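Local structure of N-terminal acetyltransferase-like protein (Chaetomium thermophilum, 5NNP) at residues P405-F418 with T430-I444. The protein is probably the auxiliary, TPR-repeat subunit of an N-terminal acetyltransferase A complex, wrapping its helical repeats around a partner protein chain. Residues are numbered along the deposited sequence; the frame is centred on the assembly and turned at random.
Sequences PKNVDFHMTKARIF and TMDYARSLDPKDRYI. With PO4 (phosphate ion), chain U.
Y433 turns the edge of its ring, led by CE2, onto one face of the H411 imidazole, a T-shaped pair with centroids 4.9 Å apart and planes at 71°. In the plane of that imidazole, NE2 donates to P405 O (3.0 Å), reaching the oxygen from above its carbonyl plane; this fixes the ring's rotation, while L437 CD1 approaches obliquely at CD2. Histidine suits the place because it offers both a flat face and an in-plane N-H; an alanine here would probably leave P405 O without this donor and the Y433 edge without a surface to lean on. The F418 ring meets T430 OG1 at its edge, 3.5 Å from CE2, and that hydroxyl is bonded to K426 O. With OG1 beside the backbone N (chi1 -68°), the methyl CG2 of T430 stands anti to that N and is a knob among H411, K414, A415 and F418, where the small A415 makes room. M412 and M431, long and flexible, cross obliquely with CG to SD at 3.7 Å; M412 SD also lies at the edge of the Y443 ring, a Met-aromatic contact 3.9 Å from CE1. Branched V408 serves both sides, CG2 touching D438 CB (3.6 Å) and L437 CB while CG1 packs on I444 CG1. R416 NE and NH2 both donate to O4 of a phosphate ion, which K450 NZ also binds. Helices 408-421 and 424-436 thus form an antiparallel hairpin of the TPR-like kind, their segments 408-418 and 430-436 running at 170° with axes 8.2 Å apart, with helix 390-403 packed against F410, T413 and I417, and helix 442-454 covering M412 and M431.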
loop_
_atom_site.group_PDB
_atom_site.type_symbol
_atom_site.label_atom_id
_atom_site.label_comp_id
_atom_site.label_asym_id
_atom_site.label_seq_id
_atom_site.Cartn_x
_atom_site.Cartn_y
_atom_site.Cartn_z
ATOM N N PRO A 405 -8.778 -8.842 -36.765
ATOM C CA PRO A 405 -8.720 -10.220 -36.250
ATOM C C PRO A 405 -7.559 -10.498 -35.309
ATOM O O PRO A 405 -7.563 -11.519 -34.624
ATOM C CB PRO A 405 -8.557 -11.070 -37.516
ATOM C CG PRO A 405 -8.913 -10.167 -38.653
ATOM C CD PRO A 405 -8.566 -8.785 -38.219
ATOM N N LYS A 406 -6.559 -9.630 -35.299
ATOM C CA LYS A 406 -5.395 -9.866 -34.461
ATOM C C LYS A 406 -5.400 -8.949 -33.263
ATOM O O LYS A 406 -4.415 -8.853 -32.545
ATOM C CB LYS A 406 -4.120 -9.671 -35.259
ATOM C CG LYS A 406 -3.876 -10.754 -36.292
ATOM C CD LYS A 406 -2.668 -10.396 -37.127
ATOM C CE LYS A 406 -2.364 -11.451 -38.160
ATOM N NZ LYS A 406 -1.146 -11.067 -38.921
ATOM N N ASN A 407 -6.521 -8.274 -33.060
ATOM C CA ASN A 407 -6.648 -7.329 -31.965
ATOM C C ASN A 407 -6.827 -8.018 -30.625
ATOM O O ASN A 407 -7.865 -8.627 -30.368
ATOM C CB ASN A 407 -7.823 -6.392 -32.201
ATOM C CG ASN A 407 -7.818 -5.219 -31.255
ATOM O OD1 ASN A 407 -7.893 -5.377 -30.027
ATOM N ND2 ASN A 407 -7.734 -4.022 -31.823
ATOM N N VAL A 408 -5.820 -7.893 -29.769
ATOM C CA VAL A 408 -5.845 -8.493 -28.439
ATOM C C VAL A 408 -7.028 -8.011 -27.593
ATOM O O VAL A 408 -7.724 -8.820 -26.975
ATOM C CB VAL A 408 -4.528 -8.204 -27.675
ATOM C CG1 VAL A 408 -4.633 -8.647 -26.237
ATOM C CG2 VAL A 408 -3.343 -8.891 -28.373
ATOM N N ASP A 409 -7.261 -6.703 -27.557
ATOM C CA ASP A 409 -8.331 -6.152 -26.717
ATOM C C ASP A 409 -9.705 -6.578 -27.178
ATOM O O ASP A 409 -10.613 -6.772 -26.374
ATOM C CB ASP A 409 -8.274 -4.636 -26.695
ATOM C CG ASP A 409 -7.038 -4.123 -26.038
ATOM O OD1 ASP A 409 -6.695 -4.647 -24.961
ATOM O OD2 ASP A 409 -6.407 -3.209 -26.609
ATOM N N PHE A 410 -9.868 -6.709 -28.483
ATOM C CA PHE A 410 -11.129 -7.191 -29.020
ATOM C C PHE A 410 -11.426 -8.588 -28.467
ATOM O O PHE A 410 -12.480 -8.807 -27.884
ATOM C CB PHE A 410 -11.098 -7.179 -30.550
ATOM C CG PHE A 410 -11.090 -5.795 -31.145
ATOM C CD1 PHE A 410 -11.065 -4.667 -30.325
ATOM C CD2 PHE A 410 -11.108 -5.618 -32.518
ATOM C CE1 PHE A 410 -11.052 -3.385 -30.861
ATOM C CE2 PHE A 410 -11.100 -4.346 -33.065
ATOM C CZ PHE A 410 -11.073 -3.224 -32.231
ATOM N N HIS A 411 -10.488 -9.523 -28.600
ATOM C CA HIS A 411 -10.731 -10.882 -28.116
ATOM C C HIS A 411 -10.876 -10.932 -26.590
ATOM O O HIS A 411 -11.612 -11.766 -26.061
ATOM C CB HIS A 411 -9.616 -11.828 -28.574
ATOM C CG HIS A 411 -9.583 -12.045 -30.053
ATOM N ND1 HIS A 411 -10.354 -12.998 -30.683
ATOM C CD2 HIS A 411 -8.887 -11.417 -31.032
ATOM C CE1 HIS A 411 -10.130 -12.955 -31.985
ATOM N NE2 HIS A 411 -9.243 -12.006 -32.221
ATOM N N MET A 412 -10.183 -10.033 -25.898
ATOM C CA MET A 412 -10.230 -9.970 -24.443
ATOM C C MET A 412 -11.642 -9.665 -23.973
ATOM O O MET A 412 -12.166 -10.316 -23.073
ATOM C CB MET A 412 -9.268 -8.911 -23.921
ATOM C CG MET A 412 -9.322 -8.758 -22.440
ATOM S SD MET A 412 -8.094 -7.610 -21.763
ATOM C CE MET A 412 -8.336 -6.155 -22.777
ATOM N N THR A 413 -12.254 -8.667 -24.603
ATOM C CA THR A 413 -13.625 -8.287 -24.298
ATOM C C THR A 413 -14.592 -9.425 -24.624
ATOM O O THR A 413 -15.554 -9.672 -23.887
ATOM C CB THR A 413 -14.034 -7.019 -25.069
ATOM O OG1 THR A 413 -13.443 -5.877 -24.443
ATOM C CG2 THR A 413 -15.544 -6.842 -25.061
ATOM N N LYS A 414 -14.332 -10.114 -25.731
ATOM C CA LYS A 414 -15.167 -11.228 -26.143
ATOM C C LYS A 414 -15.246 -12.299 -25.065
ATOM O O LYS A 414 -16.337 -12.744 -24.688
ATOM C CB LYS A 414 -14.635 -11.837 -27.428
ATOM C CG LYS A 414 -15.551 -12.884 -28.003
ATOM C CD LYS A 414 -15.117 -13.265 -29.374
ATOM C CE LYS A 414 -15.099 -14.754 -29.511
ATOM N NZ LYS A 414 -15.076 -15.101 -30.948
ATOM N N ALA A 415 -14.075 -12.717 -24.591
ATOM C CA ALA A 415 -13.973 -13.647 -23.471
ATOM C C ALA A 415 -14.783 -13.189 -22.256
ATOM O O ALA A 415 -15.377 -14.008 -21.556
ATOM C CB ALA A 415 -12.490 -13.842 -23.075
ATOM N N ARG A 416 -14.790 -11.888 -22.001
ATOM C CA ARG A 416 -15.451 -11.349 -20.816
ATOM C C ARG A 416 -16.965 -11.462 -20.952
ATOM O O ARG A 416 -17.681 -11.622 -19.963
ATOM C CB ARG A 416 -15.039 -9.891 -20.584
ATOM C CG ARG A 416 -15.618 -9.271 -19.327
ATOM C CD ARG A 416 -15.104 -7.852 -19.114
ATOM N NE ARG A 416 -13.705 -7.821 -18.689
ATOM C CZ ARG A 416 -12.674 -7.562 -19.490
ATOM N NH1 ARG A 416 -12.872 -7.301 -20.779
ATOM N NH2 ARG A 416 -11.437 -7.555 -19.000
ATOM N N ILE A 417 -17.445 -11.399 -22.189
ATOM C CA ILE A 417 -18.864 -11.562 -22.470
ATOM C C ILE A 417 -19.270 -13.007 -22.191
ATOM O O ILE A 417 -20.309 -13.281 -21.553
ATOM C CB ILE A 417 -19.182 -11.162 -23.925
ATOM C CG1 ILE A 417 -18.773 -9.704 -24.149
ATOM C CG2 ILE A 417 -20.653 -11.349 -24.245
ATOM C CD1 ILE A 417 -19.044 -9.179 -25.536
ATOM N N PHE A 418 -18.431 -13.933 -22.646
ATOM C CA PHE A 418 -18.639 -15.347 -22.347
ATOM C C PHE A 418 -18.698 -15.557 -20.850
ATOM O O PHE A 418 -19.627 -16.184 -20.348
ATOM C CB PHE A 418 -17.534 -16.205 -22.950
ATOM C CG PHE A 418 -17.605 -16.307 -24.438
ATOM C CD1 PHE A 418 -18.824 -16.198 -25.088
ATOM C CD2 PHE A 418 -16.458 -16.508 -25.188
ATOM C CE1 PHE A 418 -18.902 -16.296 -26.460
ATOM C CE2 PHE A 418 -16.525 -16.600 -26.560
ATOM C CZ PHE A 418 -17.750 -16.496 -27.200
ATOM N N THR A 430 -10.930 -18.418 -24.898
ATOM C CA THR A 430 -10.851 -17.185 -25.679
ATOM C C THR A 430 -9.819 -16.196 -25.134
ATOM O O THR A 430 -9.109 -15.533 -25.897
ATOM C CB THR A 430 -12.226 -16.503 -25.760
ATOM O OG1 THR A 430 -13.100 -17.317 -26.549
ATOM C CG2 THR A 430 -12.123 -15.137 -26.410
ATOM N N MET A 431 -9.714 -16.097 -23.816
ATOM C CA MET A 431 -8.739 -15.194 -23.228
ATOM C C MET A 431 -7.348 -15.691 -23.526
ATOM O O MET A 431 -6.441 -14.902 -23.756
ATOM C CB MET A 431 -8.923 -15.069 -21.723
ATOM C CG MET A 431 -8.156 -13.900 -21.122
ATOM S SD MET A 431 -8.780 -12.286 -21.640
ATOM C CE MET A 431 -10.273 -12.146 -20.665
ATOM N N ASP A 432 -7.174 -17.005 -23.519
ATOM C CA ASP A 432 -5.870 -17.572 -23.811
ATOM C C ASP A 432 -5.523 -17.311 -25.265
ATOM O O ASP A 432 -4.371 -17.034 -25.581
ATOM C CB ASP A 432 -5.825 -19.069 -23.520
ATOM C CG ASP A 432 -4.420 -19.636 -23.625
ATOM O OD1 ASP A 432 -3.619 -19.422 -22.686
ATOM O OD2 ASP A 432 -4.109 -20.292 -24.644
ATOM N N TYR A 433 -6.511 -17.387 -26.154
ATOM C CA TYR A 433 -6.244 -17.058 -27.546
ATOM C C TYR A 433 -5.773 -15.607 -27.628
ATOM O O TYR A 433 -4.792 -15.309 -28.306
ATOM C CB TYR A 433 -7.478 -17.288 -28.435
ATOM C CG TYR A 433 -7.273 -16.873 -29.872
ATOM C CD1 TYR A 433 -6.535 -17.656 -30.743
ATOM C CD2 TYR A 433 -7.790 -15.683 -30.350
ATOM C CE1 TYR A 433 -6.325 -17.280 -32.060
ATOM C CE2 TYR A 433 -7.591 -15.293 -31.667
ATOM C CZ TYR A 433 -6.858 -16.097 -32.515
ATOM O OH TYR A 433 -6.661 -15.700 -33.823
ATOM N N ALA A 434 -6.456 -14.717 -26.915
ATOM C CA ALA A 434 -6.065 -13.314 -26.878
ATOM C C ALA A 434 -4.607 -13.155 -26.449
ATOM O O ALA A 434 -3.861 -12.349 -27.009
ATOM C CB ALA A 434 -6.986 -12.536 -25.942
ATOM N N ARG A 435 -4.209 -13.937 -25.453
ATOM C CA ARG A 435 -2.836 -13.921 -24.957
ATOM C C ARG A 435 -1.865 -14.291 -26.070
ATOM O O ARG A 435 -0.859 -13.624 -26.285
ATOM C CB ARG A 435 -2.680 -14.894 -23.794
ATOM C CG ARG A 435 -1.479 -14.635 -22.932
ATOM C CD ARG A 435 -0.963 -15.928 -22.332
ATOM N NE ARG A 435 -0.204 -16.666 -23.331
ATOM C CZ ARG A 435 -0.735 -17.584 -24.117
ATOM N NH1 ARG A 435 -2.021 -17.875 -23.990
ATOM N NH2 ARG A 435 0.016 -18.209 -25.015
ATOM N N SER A 436 -2.201 -15.353 -26.797
ATOM C CA SER A 436 -1.312 -15.879 -27.807
ATOM C C SER A 436 -1.018 -14.857 -28.914
ATOM O O SER A 436 -0.054 -15.016 -29.652
ATOM C CB SER A 436 -1.879 -17.179 -28.388
ATOM O OG SER A 436 -3.005 -16.979 -29.237
ATOM N N LEU A 437 -1.827 -13.798 -28.991
ATOM C CA LEU A 437 -1.643 -12.719 -29.968
ATOM C C LEU A 437 -0.644 -11.628 -29.537
ATOM O O LEU A 437 -0.135 -10.878 -30.368
ATOM C CB LEU A 437 -3.000 -12.073 -30.274
ATOM C CG LEU A 437 -3.994 -12.996 -30.997
ATOM C CD1 LEU A 437 -5.334 -12.310 -31.301
ATOM C CD2 LEU A 437 -3.372 -13.543 -32.267
ATOM N N ASP A 438 -0.391 -11.516 -28.235
ATOM C CA ASP A 438 0.650 -10.621 -27.735
ATOM C C ASP A 438 1.406 -11.387 -26.657
ATOM O O ASP A 438 1.206 -11.162 -25.460
ATOM C CB ASP A 438 0.057 -9.311 -27.191
ATOM C CG ASP A 438 1.055 -8.145 -27.218
ATOM O OD1 ASP A 438 2.277 -8.369 -27.382
ATOM O OD2 ASP A 438 0.609 -6.983 -27.065
ATOM N N PRO A 439 2.273 -12.319 -27.078
ATOM C CA PRO A 439 2.971 -13.127 -26.074
ATOM C C PRO A 439 4.009 -12.308 -25.260
ATOM O O PRO A 439 4.515 -12.807 -24.262
ATOM C CB PRO A 439 3.648 -14.205 -26.922
ATOM C CG PRO A 439 3.909 -13.550 -28.229
ATOM C CD PRO A 439 2.810 -12.543 -28.441
ATOM N N LYS A 440 4.307 -11.078 -25.679
ATOM C CA LYS A 440 5.278 -10.235 -24.965
ATOM C C LYS A 440 4.669 -9.389 -23.840
ATOM O O LYS A 440 5.391 -8.738 -23.099
ATOM C CB LYS A 440 6.012 -9.298 -25.943
ATOM C CG LYS A 440 7.197 -9.942 -26.635
ATOM C CD LYS A 440 7.916 -8.972 -27.539
ATOM C CE LYS A 440 9.317 -9.479 -27.887
ATOM N NZ LYS A 440 9.317 -10.489 -28.985
ATOM N N ASP A 441 3.348 -9.412 -23.715
ATOM C CA ASP A 441 2.635 -8.528 -22.804
ATOM C C ASP A 441 2.102 -9.252 -21.577
ATOM O O ASP A 441 1.287 -10.168 -21.697
ATOM C CB ASP A 441 1.492 -7.881 -23.557
ATOM C CG ASP A 441 0.690 -6.938 -22.707
ATOM O OD1 ASP A 441 1.245 -5.876 -22.342
ATOM O OD2 ASP A 441 -0.502 -7.243 -22.454
ATOM N N ARG A 442 2.544 -8.856 -20.387
ATOM C CA ARG A 442 2.186 -9.636 -19.203
ATOM C C ARG A 442 0.723 -9.453 -18.771
ATOM O O ARG A 442 0.124 -10.369 -18.203
ATOM C CB ARG A 442 3.111 -9.315 -18.028
ATOM C CG ARG A 442 2.993 -10.353 -16.903
ATOM C CD ARG A 442 3.996 -10.168 -15.784
ATOM N NE ARG A 442 4.034 -11.351 -14.927
ATOM C CZ ARG A 442 4.840 -11.505 -13.879
ATOM N NH1 ARG A 442 5.710 -10.560 -13.546
ATOM N NH2 ARG A 442 4.797 -12.623 -13.172
ATOM N N TYR A 443 0.146 -8.285 -19.044
ATOM C CA TYR A 443 -1.227 -8.025 -18.640
ATOM C C TYR A 443 -2.171 -9.054 -19.202
ATOM O O TYR A 443 -2.993 -9.583 -18.479
ATOM C CB TYR A 443 -1.697 -6.640 -19.077
ATOM C CG TYR A 443 -3.122 -6.363 -18.641
ATOM C CD1 TYR A 443 -4.200 -6.851 -19.378
ATOM C CD2 TYR A 443 -3.388 -5.653 -17.476
ATOM C CE1 TYR A 443 -5.493 -6.630 -18.982
ATOM C CE2 TYR A 443 -4.674 -5.426 -17.073
ATOM C CZ TYR A 443 -5.731 -5.910 -17.835
ATOM O OH TYR A 443 -7.029 -5.675 -17.440
ATOM N N ILE A 444 -2.069 -9.326 -20.500
ATOM C CA ILE A 444 -2.947 -10.310 -21.101
ATOM C C ILE A 444 -2.563 -11.713 -20.603
ATOM O O ILE A 444 -3.417 -12.574 -20.447
ATOM C CB ILE A 444 -2.938 -10.233 -22.666
ATOM C CG1 ILE A 444 -4.116 -11.029 -23.240
ATOM C CG2 ILE A 444 -1.604 -10.686 -23.278
ATOM C CD1 ILE A 444 -5.472 -10.615 -22.635
HETATM P P PO4 U . -12.130 -9.238 -15.554
HETATM O O1 PO4 U . -12.549 -10.276 -16.565
HETATM O O2 PO4 U . -13.303 -8.969 -14.637
HETATM O O3 PO4 U . -10.963 -9.738 -14.730
HETATM O O4 PO4 U . -11.719 -7.982 -16.286
HETATM O O HOH W 1 -7.693 -13.931 -35.142
#